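Local coordinates for type IV pilus assembly protein PilF (Pseudomonas aeruginosa, PDB 2HO1) that is essential for localizing the secretin PilQ to the outer membrane and for its assembly into dodecamers, and so for type IV pilus function, at residues K62-D67 with A71-A76; R95-S100 with A105-N110; L149-M154 with K161-K166. All coordinates share one frame; numbering follows the deposited sequence.

The three contacts are successive samples of one architecture, the antiparallel helix packing from which the tetratricopeptide (TPR) superhelix of PilF is built. Contacts 1 and 2 are neighbours, with centres 13 Å apart: the helix that supplies 71-76 also touches 95-100, where Ala97 CB lies 3.7 Å from His74 CB, and a long, weak ion pair joins Asp72 to Arg106. Contact 3 stands further along the chain, its centre 22 Å from that of contact 2 and 33 Å from that of contact 1, on the opposite side of the chain's centre from contact 1. Contact 1 adds a histidine face, contact 2 is wholly aliphatic, and Phe164 and Tyr163 form one side of contact 3.

Contact 1: K62-D67 with A71-A76; sequences KALEID and ADAHAA
Leu64 and Ala63 of 62-67 pack against Ala73 and His74 of 71-76 where two consecutive helices of the TPR superhelix turn back on each other. The short segments run antiparallel at 148°, with axes 9.3 Å apart, and 62-67 closes the first TPR of the protein.

Apolar packing makes up the first part of the contact. Ala73 turns its methyl group toward the partner helix, meeting Ala63 CB and the branch point of Leu64, and Leu64 CD2 comes within 3.6 Å of Ala73 CB. Such small side chains bring the backbones close, with the CA atoms of Leu64 and Ala73 only 6.3 Å apart.

A CH-pi interaction is the second element. Leu64 holds CG anti to its carbonyl carbon (chi1 -75°), an arrangement that carries CD2 over one face of the His74 imidazole, while CD1 reaches toward the ND1 and CE1 rim.

Polar bonds then fix the ring's rotation, though none crosses between the segments. His74 ND1 is hydrogen-bonded to Glu93 OE1 and NE2 to Pro68 O; both nitrogens of this buried ring thus face acceptors, one a carboxylate, which is consistent with a protonated imidazole. Asp67, just past the helix end, pairs with Arg37 of helix 33-49. Over the imidazole, Leu64 CD2 sits 3.7 Å from the ring centroid and 16° off its normal.

Contact 2: R95-S100 with A105-N110; sequences RKALAS and ARVLNN
Val107 and Leu108 of 105-110 receive Ala97 and Leu98 of 95-100 in a buried, wholly apolar junction between neighbouring TPR motifs, the second ending on 95-100 and the third beginning with 105-110. The helical segments are antiparallel, at 154°, and their axes approach to 10.1 Å.

Near the start of the second segment, the backbone N of Val107 is hydrogen-bonded to Asn104 OD1, just before the helix. The valine's CG1 lies anti to the backbone N (chi1 176°), and this branch does the touching: it meets Ala97 CB at 3.9 Å and Leu98 CD2 at 3.6 Å. Val107 and Leu98 lie alongside each other, pointing opposite ways, with Val107 CG1 against Leu98 CG and CD2. Beyond the contact, the valine also reaches Ala75 of helix 71-83.

Leu108 follows, and although its CB does not point at the partner helix, its CD2 methyl bends back to it. Here the two leucines are skewed to one another, with both branches of Leu98 against that single methyl. Leu108 also touches Arg127, Glu130 and Ala131 of helix 121-131.

Back at the interface, Leu98 CD2 touches both neighbours, lying 3.9 Å from Leu108 CD2 as well as against Val107 CG1.

Contact 3: L149-M154 with K161-K166; sequences LVSLQM and KEYFEK
Phe164 pushes its ring from 161-166 toward Leu149 and Leu152 of 149-154, which lie one helical turn apart and meet the outer end of the ring. Both segments belong to the fourth TPR, and their helices form its antiparallel helix hairpin; the short segments themselves lie at 170°, with axes 9.3 Å apart.

The leucines each cross the phenylalanine side chain at about a right angle, but they use different parts of it. Leu152 brings CD2 to the ring edge, in the plane, 3.9 Å from Phe164 CE2 and about as far from CZ. Leu149 points its CB away from the partner helix, yet its CD2 still reaches Phe164 CZ at 4.1 Å. Its backbone N approaches the same carbon obliquely, at 3.6 Å, so the ring end rests partly on main chain. With CG anti to the carbonyl carbon (chi1 -70°), the ring reaches across to Leu149, whose CA is 8.3 Å from the CA of Phe164.

Tyr163 lies beside this group and is met by Ser151 rather than by a leucine. Ser151 OG sits at the edge of the phenol ring near its plane, 3.4 Å from Tyr163 CD2. No hydrogen bond is made here; the hydroxyl has its partners in Leu147 O and Gln159 OE1, while Tyr163 OH binds Tyr125 OH.

Around the pair, Glu180 and Met181 of helix 175-187 border Phe164, and Tyr116 of helix 105-117 touches Leu149. Helix 157-170 also meets the second subunit, through a salt bridge from Glu162 to its Arg103, and helix 121-131 packs on Val150 and Tyr163.

Contact 1: K62-D67 with A71-A76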
loop_
_atom_site.group_PDB
_atom_site.type_symbol
_atom_site.label_atom_id
_atom_site.label_comp_id
_atom_site.label_asym_id
_atom_site.label_seq_id
_atom_site.Cartn_x
_atom_site.Cartn_y
_atom_site.Cartn_z
ATOM N N LYS A 62 6.001 -29.930 16.898
ATOM C CA LYS A 62 7.340 -30.520 16.795
ATOM C C LYS A 62 8.233 -29.532 16.068
ATOM O O LYS A 62 9.349 -29.261 16.493
ATOM C CB LYS A 62 7.317 -31.853 16.037
ATOM C CG LYS A 62 6.686 -33.000 16.804
ATOM C CD LYS A 62 6.771 -34.317 16.018
ATOM C CE LYS A 62 6.037 -35.451 16.744
ATOM N NZ LYS A 62 5.973 -36.713 15.924
ATOM N N ALA A 63 7.740 -28.989 14.962
ATOM C CA ALA A 63 8.517 -27.995 14.228
ATOM C C ALA A 63 8.911 -26.861 15.174
ATOM O O ALA A 63 10.060 -26.407 15.174
ATOM C CB ALA A 63 7.721 -27.442 13.087
ATOM N N LEU A 64 7.951 -26.409 15.977
ATOM C CA LEU A 64 8.202 -25.332 16.922
ATOM C C LEU A 64 9.121 -25.719 18.088
ATOM O O LEU A 64 9.809 -24.861 18.632
ATOM C CB LEU A 64 6.868 -24.766 17.446
ATOM C CG LEU A 64 6.142 -23.873 16.421
ATOM C CD1 LEU A 64 4.719 -23.548 16.899
ATOM C CD2 LEU A 64 6.961 -22.599 16.183
ATOM N N GLU A 65 9.134 -26.998 18.479
ATOM C CA GLU A 65 10.015 -27.428 19.563
ATOM C C GLU A 65 11.468 -27.362 19.059
ATOM O O GLU A 65 12.388 -27.098 19.827
ATOM C CB GLU A 65 9.659 -28.836 20.020
ATOM N N ILE A 66 11.655 -27.600 17.764
ATOM C CA ILE A 66 12.942 -27.526 17.099
ATOM C C ILE A 66 13.330 -26.080 16.841
ATOM O O ILE A 66 14.501 -25.722 16.940
ATOM C CB ILE A 66 12.911 -28.266 15.753
ATOM C CG1 ILE A 66 13.012 -29.775 15.967
ATOM C CG2 ILE A 66 14.017 -27.767 14.847
ATOM C CD1 ILE A 66 12.598 -30.588 14.764
ATOM N N ASP A 67 12.366 -25.243 16.472
ATOM C CA ASP A 67 12.666 -23.844 16.180
ATOM C C ASP A 67 11.525 -22.949 16.651
ATOM O O ASP A 67 10.612 -22.625 15.882
ATOM C CB ASP A 67 12.897 -23.667 14.677
ATOM C CG ASP A 67 13.199 -22.224 14.300
ATOM O OD1 ASP A 67 13.389 -21.400 15.216
ATOM O OD2 ASP A 67 13.256 -21.916 13.090
ATOM N N ALA A 71 8.737 -18.810 11.526
ATOM C CA ALA A 71 7.609 -18.032 11.050
ATOM C C ALA A 71 6.601 -18.906 10.319
ATOM O O ALA A 71 5.381 -18.698 10.430
ATOM C CB ALA A 71 8.087 -16.905 10.133
ATOM N N ASP A 72 7.095 -19.882 9.566
ATOM C CA ASP A 72 6.193 -20.738 8.827
ATOM C C ASP A 72 5.412 -21.681 9.761
ATOM O O ASP A 72 4.287 -22.050 9.444
ATOM C CB ASP A 72 6.951 -21.571 7.783
ATOM C CG ASP A 72 7.333 -20.774 6.529
ATOM O OD1 ASP A 72 7.024 -19.569 6.420
ATOM O OD2 ASP A 72 7.948 -21.382 5.635
ATOM N N ALA A 73 6.002 -22.076 10.885
ATOM C CA ALA A 73 5.303 -22.974 11.808
ATOM C C ALA A 73 4.238 -22.193 12.570
ATOM O O ALA A 73 3.105 -22.671 12.767
ATOM C CB ALA A 73 6.276 -23.631 12.761
ATOM N N HIS A 74 4.589 -20.992 13.012
ATOM C CA HIS A 74 3.586 -20.156 13.680
ATOM C C HIS A 74 2.443 -19.861 12.705
ATOM O O HIS A 74 1.259 -19.982 13.045
ATOM C CB HIS A 74 4.216 -18.861 14.145
ATOM C CG HIS A 74 5.029 -19.024 15.380
ATOM N ND1 HIS A 74 4.494 -19.492 16.563
ATOM C CD2 HIS A 74 6.339 -18.797 15.620
ATOM C CE1 HIS A 74 5.443 -19.544 17.478
ATOM N NE2 HIS A 74 6.571 -19.127 16.933
ATOM N N ALA A 75 2.794 -19.525 11.469
ATOM C CA ALA A 75 1.784 -19.202 10.458
ATOM C C ALA A 75 0.814 -20.348 10.170
ATOM O O ALA A 75 -0.387 -20.138 10.007
ATOM C CB ALA A 75 2.473 -18.754 9.167
ATOM N N ALA A 76 1.334 -21.566 10.083
ATOM C CA ALA A 76 0.491 -22.725 9.838
ATOM C C ALA A 76 -0.411 -22.972 11.052
ATOM O O ALA A 76 -1.602 -23.262 10.911
ATOM C CB ALA A 76 1.373 -23.962 9.566
#

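Contact 2: R95-S100 with A105-N110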
loop_
_atom_site.group_PDB
_atom_site.type_symbol
_atom_site.label_atom_id
_atom_site.label_comp_id
_atom_site.label_asym_id
_atom_site.label_seq_id
_atom_site.Cartn_x
_atom_site.Cartn_y
_atom_site.Cartn_z
ATOM N N ARG A 95 0.738 -13.042 14.780
ATOM C CA ARG A 95 1.681 -12.038 15.242
ATOM C C ARG A 95 3.051 -12.624 15.540
ATOM O O ARG A 95 4.060 -11.977 15.282
ATOM C CB ARG A 95 1.137 -11.296 16.468
ATOM C CG ARG A 95 -0.030 -10.398 16.149
ATOM C CD ARG A 95 -0.362 -9.603 17.381
ATOM N NE ARG A 95 -1.678 -8.989 17.393
ATOM C CZ ARG A 95 -2.027 -7.891 16.720
ATOM N NH1 ARG A 95 -1.148 -7.264 15.933
ATOM N NH2 ARG A 95 -3.250 -7.385 16.882
ATOM N N LYS A 96 3.103 -13.840 16.082
ATOM C CA LYS A 96 4.395 -14.454 16.365
ATOM C C LYS A 96 5.112 -14.759 15.054
ATOM O O LYS A 96 6.320 -14.646 14.972
ATOM C CB LYS A 96 4.256 -15.752 17.178
ATOM C CG LYS A 96 3.783 -15.529 18.634
ATOM C CD LYS A 96 3.770 -16.840 19.401
ATOM C CE LYS A 96 3.349 -16.639 20.847
ATOM N NZ LYS A 96 3.372 -17.952 21.563
ATOM N N ALA A 97 4.355 -15.161 14.041
ATOM C CA ALA A 97 4.908 -15.473 12.730
ATOM C C ALA A 97 5.545 -14.205 12.121
ATOM O O ALA A 97 6.630 -14.264 11.555
ATOM C CB ALA A 97 3.807 -15.993 11.844
ATOM N N LEU A 98 4.876 -13.067 12.268
ATOM C CA LEU A 98 5.377 -11.795 11.766
ATOM C C LEU A 98 6.455 -11.121 12.636
ATOM O O LEU A 98 7.084 -10.168 12.205
ATOM C CB LEU A 98 4.217 -10.829 11.585
ATOM C CG LEU A 98 3.231 -11.341 10.540
ATOM C CD1 LEU A 98 1.971 -10.496 10.601
ATOM C CD2 LEU A 98 3.893 -11.287 9.127
ATOM N N ALA A 99 6.657 -11.600 13.857
ATOM C CA ALA A 99 7.657 -11.002 14.726
ATOM C C ALA A 99 8.977 -11.345 14.081
ATOM O O ALA A 99 9.874 -10.508 13.964
ATOM C CB ALA A 99 7.575 -11.595 16.135
ATOM N N SER A 100 9.069 -12.592 13.632
ATOM C CA SER A 100 10.264 -13.090 12.971
ATOM C C SER A 100 10.603 -12.180 11.783
ATOM O O SER A 100 11.624 -11.481 11.789
ATOM C CB SER A 100 10.016 -14.526 12.515
ATOM O OG SER A 100 9.627 -15.319 13.628
ATOM N N ALA A 105 5.291 -11.407 2.859
ATOM C CA ALA A 105 4.038 -11.185 2.127
ATOM C C ALA A 105 2.982 -12.281 2.202
ATOM O O ALA A 105 1.787 -11.989 2.226
ATOM C CB ALA A 105 4.341 -10.859 0.640
ATOM N N ARG A 106 3.412 -13.539 2.188
ATOM C CA ARG A 106 2.472 -14.632 2.255
ATOM C C ARG A 106 1.713 -14.596 3.598
ATOM O O ARG A 106 0.488 -14.698 3.633
ATOM C CB ARG A 106 3.218 -15.972 2.106
ATOM C CG ARG A 106 2.298 -17.186 2.051
ATOM C CD ARG A 106 3.113 -18.504 1.977
ATOM N NE ARG A 106 3.777 -18.750 3.249
ATOM C CZ ARG A 106 3.157 -19.269 4.309
ATOM N NH1 ARG A 106 1.869 -19.631 4.224
ATOM N NH2 ARG A 106 3.822 -19.453 5.447
ATOM N N VAL A 107 2.461 -14.435 4.684
ATOM C CA VAL A 107 1.886 -14.418 6.012
ATOM C C VAL A 107 1.115 -13.127 6.246
ATOM O O VAL A 107 0.036 -13.162 6.855
ATOM C CB VAL A 107 2.984 -14.619 7.058
ATOM C CG1 VAL A 107 2.414 -14.496 8.469
ATOM C CG2 VAL A 107 3.608 -16.002 6.846
ATOM N N LEU A 108 1.627 -12.007 5.736
ATOM C CA LEU A 108 0.897 -10.752 5.866
ATOM C C LEU A 108 -0.439 -10.900 5.138
ATOM O O LEU A 108 -1.466 -10.402 5.600
ATOM C CB LEU A 108 1.680 -9.587 5.264
ATOM C CG LEU A 108 2.834 -9.041 6.133
ATOM C CD1 LEU A 108 3.726 -8.112 5.270
ATOM C CD2 LEU A 108 2.255 -8.273 7.368
ATOM N N ASN A 109 -0.447 -11.598 4.011
ATOM C CA ASN A 109 -1.691 -11.729 3.265
ATOM C C ASN A 109 -2.671 -12.670 3.973
ATOM O O ASN A 109 -3.842 -12.374 4.031
ATOM C CB ASN A 109 -1.426 -12.198 1.824
ATOM C CG ASN A 109 -2.706 -12.293 1.004
ATOM O OD1 ASN A 109 -3.462 -11.324 0.880
ATOM N ND2 ASN A 109 -2.952 -13.452 0.442
ATOM N N ASN A 110 -2.181 -13.793 4.512
ATOM C CA ASN A 110 -3.037 -14.714 5.243
ATOM C C ASN A 110 -3.619 -13.996 6.484
ATOM O O ASN A 110 -4.801 -14.151 6.803
ATOM C CB ASN A 110 -2.245 -15.939 5.703
ATOM C CG ASN A 110 -1.900 -16.898 4.540
ATOM O OD1 ASN A 110 -2.485 -16.818 3.474
ATOM N ND2 ASN A 110 -0.964 -17.803 4.766
#

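Contact 3: L149-M154 with K161-K166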
loop_
_atom_site.group_PDB
_atom_site.type_symbol
_atom_site.label_atom_id
_atom_site.label_comp_id
_atom_site.label_asym_id
_atom_site.label_seq_id
_atom_site.Cartn_x
_atom_site.Cartn_y
_atom_site.Cartn_z
ATOM N N LEU A 149 -11.620 -6.288 -1.491
ATOM C CA LEU A 149 -12.731 -6.701 -0.643
ATOM C C LEU A 149 -12.809 -5.816 0.605
ATOM O O LEU A 149 -13.905 -5.387 0.987
ATOM C CB LEU A 149 -12.597 -8.185 -0.271
ATOM C CG LEU A 149 -12.758 -9.176 -1.435
ATOM C CD1 LEU A 149 -12.188 -10.508 -1.024
ATOM C CD2 LEU A 149 -14.213 -9.336 -1.854
ATOM N N VAL A 150 -11.661 -5.525 1.231
ATOM C CA VAL A 150 -11.640 -4.660 2.418
ATOM C C VAL A 150 -12.167 -3.272 2.032
ATOM O O VAL A 150 -12.900 -2.638 2.795
ATOM C CB VAL A 150 -10.193 -4.537 3.010
ATOM C CG1 VAL A 150 -10.126 -3.432 4.078
ATOM C CG2 VAL A 150 -9.751 -5.886 3.607
ATOM N N SER A 151 -11.820 -2.793 0.839
ATOM C CA SER A 151 -12.288 -1.485 0.413
ATOM C C SER A 151 -13.817 -1.462 0.319
ATOM O O SER A 151 -14.465 -0.438 0.627
ATOM C CB SER A 151 -11.659 -1.095 -0.934
ATOM O OG SER A 151 -10.282 -0.824 -0.776
ATOM N N LEU A 152 -14.393 -2.581 -0.120
ATOM C CA LEU A 152 -15.842 -2.689 -0.212
ATOM C C LEU A 152 -16.469 -2.418 1.148
ATOM O O LEU A 152 -17.367 -1.591 1.279
ATOM C CB LEU A 152 -16.240 -4.084 -0.692
ATOM C CG LEU A 152 -16.779 -4.225 -2.114
ATOM C CD1 LEU A 152 -16.316 -3.086 -2.992
ATOM C CD2 LEU A 152 -16.364 -5.555 -2.698
ATOM N N GLN A 153 -15.964 -3.112 2.162
ATOM C CA GLN A 153 -16.462 -2.967 3.520
ATOM C C GLN A 153 -16.215 -1.598 4.125
ATOM O O GLN A 153 -16.837 -1.239 5.118
ATOM C CB GLN A 153 -15.862 -4.042 4.425
ATOM C CG GLN A 153 -16.282 -5.462 4.021
ATOM C CD GLN A 153 -17.784 -5.570 3.771
ATOM O OE1 GLN A 153 -18.584 -5.140 4.585
ATOM N NE2 GLN A 153 -18.160 -6.137 2.633
HETATM N N MSE A 154 -15.308 -0.831 3.539
HETATM C CA MSE A 154 -15.029 0.509 4.023
HETATM C C MSE A 154 -15.856 1.496 3.213
HETATM O O MSE A 154 -15.648 2.707 3.285
HETATM C CB MSE A 154 -13.544 0.844 3.875
HETATM C CG MSE A 154 -12.597 -0.032 4.697
HETATM SE SE MSE A 154 -10.755 0.478 4.350
HETATM C CE MSE A 154 -10.062 0.191 6.082
ATOM N N LYS A 161 -12.613 -1.095 -6.832
ATOM C CA LYS A 161 -12.507 -1.358 -8.257
ATOM C C LYS A 161 -11.066 -1.292 -8.722
ATOM O O LYS A 161 -10.610 -2.187 -9.466
ATOM C CB LYS A 161 -13.380 -0.356 -9.029
ATOM C CG LYS A 161 -13.440 -0.548 -10.521
ATOM C CD LYS A 161 -14.280 0.582 -11.096
ATOM C CE LYS A 161 -14.189 0.718 -12.612
ATOM N NZ LYS A 161 -14.893 1.988 -13.015
ATOM N N GLU A 162 -10.344 -0.250 -8.305
ATOM C CA GLU A 162 -8.939 -0.129 -8.697
ATOM C C GLU A 162 -8.117 -1.309 -8.167
ATOM O O GLU A 162 -7.250 -1.819 -8.861
ATOM C CB GLU A 162 -8.343 1.223 -8.249
ATOM C CG GLU A 162 -8.937 2.380 -9.047
ATOM C CD GLU A 162 -8.238 3.728 -8.867
ATOM O OE1 GLU A 162 -6.979 3.802 -8.846
ATOM O OE2 GLU A 162 -8.975 4.737 -8.779
ATOM N N TYR A 163 -8.400 -1.764 -6.951
ATOM C CA TYR A 163 -7.668 -2.889 -6.418
ATOM C C TYR A 163 -8.018 -4.141 -7.206
ATOM O O TYR A 163 -7.133 -4.910 -7.568
ATOM C CB TYR A 163 -7.951 -3.072 -4.926
ATOM C CG TYR A 163 -7.156 -2.102 -4.046
ATOM C CD1 TYR A 163 -5.759 -1.974 -4.185
ATOM C CD2 TYR A 163 -7.791 -1.331 -3.068
ATOM C CE1 TYR A 163 -5.017 -1.099 -3.360
ATOM C CE2 TYR A 163 -7.067 -0.472 -2.252
ATOM C CZ TYR A 163 -5.698 -0.359 -2.394
ATOM O OH TYR A 163 -5.012 0.449 -1.543
ATOM N N PHE A 164 -9.301 -4.345 -7.493
ATOM C CA PHE A 164 -9.708 -5.502 -8.282
ATOM C C PHE A 164 -9.054 -5.517 -9.674
ATOM O O PHE A 164 -8.647 -6.575 -10.149
ATOM C CB PHE A 164 -11.238 -5.574 -8.393
ATOM C CG PHE A 164 -11.920 -5.935 -7.085
ATOM C CD1 PHE A 164 -11.381 -6.918 -6.258
ATOM C CD2 PHE A 164 -13.094 -5.295 -6.688
ATOM C CE1 PHE A 164 -12.005 -7.247 -5.057
ATOM C CE2 PHE A 164 -13.718 -5.615 -5.503
ATOM C CZ PHE A 164 -13.182 -6.586 -4.683
ATOM N N GLU A 165 -8.947 -4.357 -10.317
ATOM C CA GLU A 165 -8.290 -4.300 -11.615
ATOM C C GLU A 165 -6.815 -4.689 -11.506
ATOM O O GLU A 165 -6.277 -5.356 -12.405
ATOM C CB GLU A 165 -8.430 -2.902 -12.233
ATOM C CG GLU A 165 -9.812 -2.643 -12.792
ATOM C CD GLU A 165 -10.084 -1.170 -13.077
ATOM O OE1 GLU A 165 -9.315 -0.307 -12.597
ATOM O OE2 GLU A 165 -11.089 -0.866 -13.760
ATOM N N LYS A 166 -6.144 -4.273 -10.425
ATOM C CA LYS A 166 -4.739 -4.651 -10.254
ATOM C C LYS A 166 -4.629 -6.176 -10.121
ATOM O O LYS A 166 -3.707 -6.811 -10.679
ATOM C CB LYS A 166 -4.103 -3.970 -9.013
ATOM C CG LYS A 166 -3.989 -2.442 -9.085
ATOM C CD LYS A 166 -3.226 -1.896 -7.884
ATOM C CE LYS A 166 -3.573 -0.445 -7.620
ATOM N NZ LYS A 166 -3.216 0.512 -8.728
#